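Periplasmic binding protein/LacI transcriptional regulator (Clostridium phytofermentans, PDB 3BRS) probably binds a sugar as the extracellular solute-binding component of a transport system. Local coordinates at residues Q5-D17 and E37-E49. Numbering follows the deposited sequence.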
loop_
_atom_site.group_PDB
_atom_site.type_symbol
_atom_site.label_atom_id
_atom_site.label_comp_id
_atom_site.label_asym_id
_atom_site.label_seq_id
_atom_site.Cartn_x
_atom_site.Cartn_y
_atom_site.Cartn_z
ATOM N N GLN A 5 0.044 9.230 -30.561
ATOM C CA GLN A 5 0.386 9.139 -29.103
ATOM C C GLN A 5 -0.416 8.054 -28.420
ATOM O O GLN A 5 -1.644 7.933 -28.627
ATOM C CB GLN A 5 0.056 10.428 -28.385
ATOM C CG GLN A 5 1.220 11.371 -28.131
ATOM C CD GLN A 5 0.810 12.419 -27.086
ATOM O OE1 GLN A 5 1.616 13.251 -26.639
ATOM N NE2 GLN A 5 -0.466 12.362 -26.680
ATOM N N TYR A 6 0.283 7.288 -27.585
ATOM C CA TYR A 6 -0.342 6.309 -26.709
ATOM C C TYR A 6 -1.200 6.966 -25.643
ATOM O O TYR A 6 -0.787 7.971 -25.049
ATOM C CB TYR A 6 0.753 5.475 -26.101
ATOM C CG TYR A 6 1.415 4.523 -27.109
ATOM C CD1 TYR A 6 2.785 4.595 -27.362
ATOM C CD2 TYR A 6 0.661 3.544 -27.794
ATOM C CE1 TYR A 6 3.407 3.740 -28.284
ATOM C CE2 TYR A 6 1.285 2.669 -28.735
ATOM C CZ TYR A 6 2.658 2.777 -28.950
ATOM O OH TYR A 6 3.302 1.920 -29.830
ATOM N N TYR A 7 -2.403 6.393 -25.427
ATOM C CA TYR A 7 -3.350 6.861 -24.408
ATOM C C TYR A 7 -3.458 5.797 -23.256
ATOM O O TYR A 7 -3.893 4.663 -23.477
ATOM C CB TYR A 7 -4.706 7.234 -25.057
ATOM C CG TYR A 7 -5.846 7.681 -24.176
ATOM C CD1 TYR A 7 -7.211 7.326 -24.548
ATOM C CD2 TYR A 7 -5.622 8.438 -22.984
ATOM C CE1 TYR A 7 -8.295 7.650 -23.748
ATOM C CE2 TYR A 7 -6.719 8.813 -22.145
ATOM C CZ TYR A 7 -8.065 8.408 -22.552
ATOM O OH TYR A 7 -9.157 8.765 -21.783
ATOM N N MET A 8 -3.049 6.214 -22.055
ATOM C CA MET A 8 -2.973 5.369 -20.841
ATOM C C MET A 8 -3.836 5.975 -19.736
ATOM O O MET A 8 -3.906 7.176 -19.577
ATOM C CB MET A 8 -1.536 5.259 -20.314
ATOM C CG MET A 8 -0.470 4.668 -21.292
ATOM S SD MET A 8 0.984 3.908 -20.443
ATOM C CE MET A 8 1.881 3.479 -21.916
ATOM N N ILE A 9 -4.580 5.155 -19.006
ATOM C CA ILE A 9 -5.373 5.760 -17.899
ATOM C C ILE A 9 -4.916 5.102 -16.632
ATOM O O ILE A 9 -4.921 3.874 -16.558
ATOM C CB ILE A 9 -6.890 5.531 -18.125
ATOM C CG1 ILE A 9 -7.384 6.376 -19.316
ATOM C CG2 ILE A 9 -7.716 5.860 -16.780
ATOM C CD1 ILE A 9 -8.950 6.003 -19.708
ATOM N N CYS A 10 -4.481 5.910 -15.656
ATOM C CA CYS A 10 -4.036 5.377 -14.352
ATOM C C CYS A 10 -5.173 5.403 -13.321
ATOM O O CYS A 10 -5.857 6.453 -13.190
ATOM C CB CYS A 10 -2.834 6.222 -13.838
ATOM S SG CYS A 10 -2.338 5.518 -12.250
ATOM N N ILE A 11 -5.395 4.304 -12.597
ATOM C CA ILE A 11 -6.516 4.234 -11.641
ATOM C C ILE A 11 -5.957 3.862 -10.329
ATOM O O ILE A 11 -5.860 2.683 -10.033
ATOM C CB ILE A 11 -7.637 3.248 -12.040
ATOM C CG1 ILE A 11 -8.071 3.468 -13.506
ATOM C CG2 ILE A 11 -8.803 3.234 -11.018
ATOM C CD1 ILE A 11 -9.174 2.445 -13.990
ATOM N N PRO A 12 -5.471 4.849 -9.572
ATOM C CA PRO A 12 -4.967 4.524 -8.214
ATOM C C PRO A 12 -6.118 4.112 -7.267
ATOM O O PRO A 12 -7.272 4.057 -7.683
ATOM C CB PRO A 12 -4.301 5.795 -7.749
ATOM C CG PRO A 12 -4.283 6.769 -8.969
ATOM C CD PRO A 12 -5.380 6.279 -9.887
ATOM N N LYS A 13 -5.822 3.718 -6.028
ATOM C CA LYS A 13 -6.889 3.369 -5.090
ATOM C C LYS A 13 -7.554 4.643 -4.621
ATOM O O LYS A 13 -8.776 4.604 -4.368
ATOM C CB LYS A 13 -6.317 2.698 -3.858
ATOM C CG LYS A 13 -5.743 1.284 -4.155
ATOM C CD LYS A 13 -5.356 0.710 -2.812
ATOM C CE LYS A 13 -4.897 -0.735 -2.896
ATOM N NZ LYS A 13 -3.995 -1.002 -1.704
ATOM N N VAL A 14 -6.746 5.721 -4.466
ATOM C CA VAL A 14 -7.189 7.113 -4.260
ATOM C C VAL A 14 -6.203 8.115 -4.869
ATOM O O VAL A 14 -5.022 7.819 -5.005
ATOM C CB VAL A 14 -7.210 7.621 -2.734
ATOM C CG1 VAL A 14 -8.307 6.988 -1.884
ATOM C CG2 VAL A 14 -5.854 7.426 -2.128
ATOM N N LEU A 15 -6.686 9.329 -5.111
ATOM C CA LEU A 15 -5.828 10.485 -5.380
ATOM C C LEU A 15 -5.927 11.431 -4.189
ATOM O O LEU A 15 -6.626 12.400 -4.268
ATOM C CB LEU A 15 -6.293 11.208 -6.663
ATOM C CG LEU A 15 -5.941 10.540 -8.006
ATOM C CD1 LEU A 15 -7.104 10.664 -8.935
ATOM C CD2 LEU A 15 -4.672 11.170 -8.592
ATOM N N ASP A 16 -5.254 11.128 -3.087
ATOM C CA ASP A 16 -5.470 11.831 -1.839
ATOM C C ASP A 16 -4.520 13.004 -1.830
ATOM O O ASP A 16 -4.967 14.141 -1.860
ATOM C CB ASP A 16 -5.239 10.910 -0.618
ATOM C CG ASP A 16 -5.432 11.633 0.746
ATOM O OD1 ASP A 16 -5.663 10.977 1.796
ATOM O OD2 ASP A 16 -5.343 12.868 0.768
ATOM N N ASP A 17 -3.218 12.755 -1.793
ATOM C CA ASP A 17 -2.269 13.859 -1.871
ATOM C C ASP A 17 -2.022 14.688 -0.587
ATOM O O ASP A 17 -1.183 15.555 -0.574
ATOM C CB ASP A 17 -2.482 14.691 -3.159
ATOM C CG ASP A 17 -2.895 16.127 -2.911
ATOM O OD1 ASP A 17 -3.787 16.392 -2.073
ATOM O OD2 ASP A 17 -2.328 16.998 -3.613
ATOM N N GLU A 37 6.299 11.081 -23.960
ATOM C CA GLU A 37 5.259 11.707 -24.781
ATOM C C GLU A 37 3.969 10.848 -24.798
ATOM O O GLU A 37 3.511 10.393 -25.871
ATOM C CB GLU A 37 5.770 11.865 -26.215
ATOM C CG GLU A 37 6.980 12.766 -26.386
ATOM C CD GLU A 37 6.887 13.636 -27.649
ATOM O OE1 GLU A 37 6.305 13.191 -28.685
ATOM O OE2 GLU A 37 7.412 14.775 -27.601
ATOM N N ILE A 38 3.397 10.630 -23.620
ATOM C CA ILE A 38 2.269 9.722 -23.486
ATOM C C ILE A 38 1.075 10.574 -23.074
ATOM O O ILE A 38 1.218 11.496 -22.294
ATOM C CB ILE A 38 2.572 8.548 -22.434
ATOM C CG1 ILE A 38 3.411 7.427 -23.074
ATOM C CG2 ILE A 38 1.287 7.913 -21.975
ATOM C CD1 ILE A 38 4.342 6.606 -22.190
ATOM N N LYS A 39 -0.111 10.294 -23.596
ATOM C CA LYS A 39 -1.280 10.934 -23.024
ATOM C C LYS A 39 -1.745 10.121 -21.802
ATOM O O LYS A 39 -2.103 9.001 -21.972
ATOM C CB LYS A 39 -2.396 11.097 -24.060
ATOM C CG LYS A 39 -3.704 11.579 -23.470
ATOM C CD LYS A 39 -4.651 12.148 -24.533
ATOM C CE LYS A 39 -6.112 12.156 -24.027
ATOM N NZ LYS A 39 -7.127 11.708 -25.072
ATOM N N LEU A 40 -1.777 10.707 -20.598
ATOM C CA LEU A 40 -2.060 9.983 -19.322
ATOM C C LEU A 40 -3.178 10.712 -18.565
ATOM O O LEU A 40 -3.029 11.899 -18.217
ATOM C CB LEU A 40 -0.830 9.981 -18.407
ATOM C CG LEU A 40 -0.409 8.787 -17.504
ATOM C CD1 LEU A 40 0.409 9.266 -16.313
ATOM C CD2 LEU A 40 -1.485 7.735 -17.087
ATOM N N GLU A 41 -4.299 10.017 -18.324
ATOM C CA GLU A 41 -5.316 10.547 -17.416
ATOM C C GLU A 41 -5.287 9.722 -16.067
ATOM O O GLU A 41 -4.841 8.565 -16.056
ATOM C CB GLU A 41 -6.707 10.588 -18.121
ATOM C CG GLU A 41 -6.866 11.533 -19.413
ATOM C CD GLU A 41 -8.236 11.346 -20.194
ATOM O OE1 GLU A 41 -8.967 10.301 -19.992
ATOM O OE2 GLU A 41 -8.620 12.279 -21.024
ATOM N N PHE A 42 -5.700 10.339 -14.932
ATOM C CA PHE A 42 -5.992 9.662 -13.634
ATOM C C PHE A 42 -7.477 9.678 -13.246
ATOM O O PHE A 42 -8.184 10.633 -13.535
ATOM C CB PHE A 42 -5.196 10.333 -12.550
ATOM C CG PHE A 42 -3.728 10.266 -12.783
ATOM C CD1 PHE A 42 -2.976 9.185 -12.263
ATOM C CD2 PHE A 42 -3.079 11.218 -13.536
ATOM C CE1 PHE A 42 -1.542 9.085 -12.464
ATOM C CE2 PHE A 42 -1.649 11.112 -13.763
ATOM C CZ PHE A 42 -0.904 10.009 -13.220
ATOM N N MET A 43 -7.964 8.594 -12.686
ATOM C CA MET A 43 -9.348 8.465 -12.269
ATOM C C MET A 43 -9.186 7.695 -10.949
ATOM O O MET A 43 -8.383 6.805 -10.926
ATOM C CB MET A 43 -10.183 7.595 -13.266
ATOM C CG MET A 43 -10.158 8.039 -14.783
ATOM S SD MET A 43 -11.256 7.026 -15.834
ATOM C CE MET A 43 -12.952 7.113 -15.292
ATOM N N ALA A 44 -9.922 8.019 -9.871
ATOM C CA ALA A 44 -9.737 7.324 -8.604
ATOM C C ALA A 44 -10.970 7.667 -7.805
ATOM O O ALA A 44 -11.578 8.744 -8.032
ATOM C CB ALA A 44 -8.426 7.799 -7.861
ATOM N N PRO A 45 -11.394 6.740 -6.920
ATOM C CA PRO A 45 -12.498 7.117 -5.992
ATOM C C PRO A 45 -11.947 8.080 -4.962
ATOM O O PRO A 45 -10.711 8.471 -4.983
ATOM C CB PRO A 45 -12.827 5.815 -5.310
ATOM C CG PRO A 45 -12.140 4.729 -6.200
ATOM C CD PRO A 45 -10.956 5.351 -6.707
ATOM N N GLU A 46 -12.826 8.447 -4.057
ATOM C CA GLU A 46 -12.435 9.362 -3.013
ATOM C C GLU A 46 -11.889 8.681 -1.825
ATOM O O GLU A 46 -11.186 9.282 -1.062
ATOM C CB GLU A 46 -13.533 10.394 -2.675
ATOM C CG GLU A 46 -13.819 11.327 -3.856
ATOM C CD GLU A 46 -14.930 12.284 -3.541
ATOM O OE1 GLU A 46 -15.980 11.818 -3.021
ATOM O OE2 GLU A 46 -14.760 13.494 -3.806
ATOM N N LYS A 47 -12.139 7.389 -1.712
ATOM C CA LYS A 47 -11.650 6.580 -0.588
ATOM C C LYS A 47 -11.036 5.323 -1.092
ATOM O O LYS A 47 -11.670 4.649 -1.893
ATOM C CB LYS A 47 -12.868 6.158 0.222
ATOM C CG LYS A 47 -13.605 7.359 0.782
ATOM C CD LYS A 47 -13.907 7.161 2.167
ATOM C CE LYS A 47 -15.322 6.849 2.316
ATOM N NZ LYS A 47 -15.971 8.179 2.584
ATOM N N GLU A 48 -9.938 4.882 -0.470
ATOM C CA GLU A 48 -9.241 3.600 -0.785
ATOM C C GLU A 48 -10.065 2.340 -0.852
ATOM O O GLU A 48 -9.749 1.352 -1.624
ATOM C CB GLU A 48 -8.073 3.373 0.150
ATOM C CG GLU A 48 -6.788 3.919 -0.419
ATOM C CD GLU A 48 -5.537 3.577 0.409
ATOM O OE1 GLU A 48 -5.498 2.503 1.044
ATOM O OE2 GLU A 48 -4.532 4.351 0.371
ATOM N N GLU A 49 -11.051 2.285 0.020
ATOM C CA GLU A 49 -11.810 1.043 0.156
ATOM C C GLU A 49 -13.019 1.010 -0.723
ATOM O O GLU A 49 -13.757 0.017 -0.734
ATOM C CB GLU A 49 -12.237 0.779 1.613
ATOM C CG GLU A 49 -13.384 1.645 2.119
ATOM C CD GLU A 49 -12.929 2.970 2.706
ATOM O OE1 GLU A 49 -13.618 3.409 3.666
ATOM O OE2 GLU A 49 -11.892 3.559 2.262
HETATM O O HOH W 1 -5.958 -0.262 0.175
HETATM O O HOH W 2 -10.255 2.578 -4.391
#
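Tyr7, Met8, Ile9 and Cys10 pair in parallel with Lys39, Leu40, Glu41 and Phe42, and five backbone hydrogen bonds, running on to Tyr6 and Met43, hold the two strands together, a worked example of a beta-alpha-beta unit whose strands are neighbours in the sheet. The donors alternate: Lys39 N reaches Tyr6 O, Met8 N reaches Lys39 O at 2.9 Å, and the alternation continues through Glu41 and Cys10 until Met43 N meets Cys10 O at 3.0 Å.

Tyr7, Lys39 and Glu41 form a polar cluster on one face, with Ile9 beside them. With CG anti to the backbone N (chi1 177°), the Tyr7 ring extends beside Lys39 and Glu41. Lys39 NZ sits 4.0 Å from the centroid of the Tyr7 ring, almost on its normal, a cation-pi contact, while Tyr7 OH donates to Glu41 OE1 at the ring edge, though the modelled 2.4 Å is doubtfully short. The same carboxylate oxygen is salt-bridged to Arg64.

Apolar contacts cover the other face: Cys10 CB comes within 3.4 Å of Phe42 CD1, its sulfur oblique to the ring, and Met8 CG meets Ile38 CG2.

Beyond the strands, water links Lys13 NZ to Glu48 OE1, which also bonds Ser172, and Val14 CG1 packs on the Lys47-Glu48 backbone.

Within one of the two alpha/beta lobes typical of periplasmic binding proteins, helix 20-36 provides the crossover, strand 39-42 edges the parallel sheet, and strand 68-71 flanks 7-11. Helix 246-262 packs against Met8 and Ile38, helix 51-63 against Ile11 and Met43.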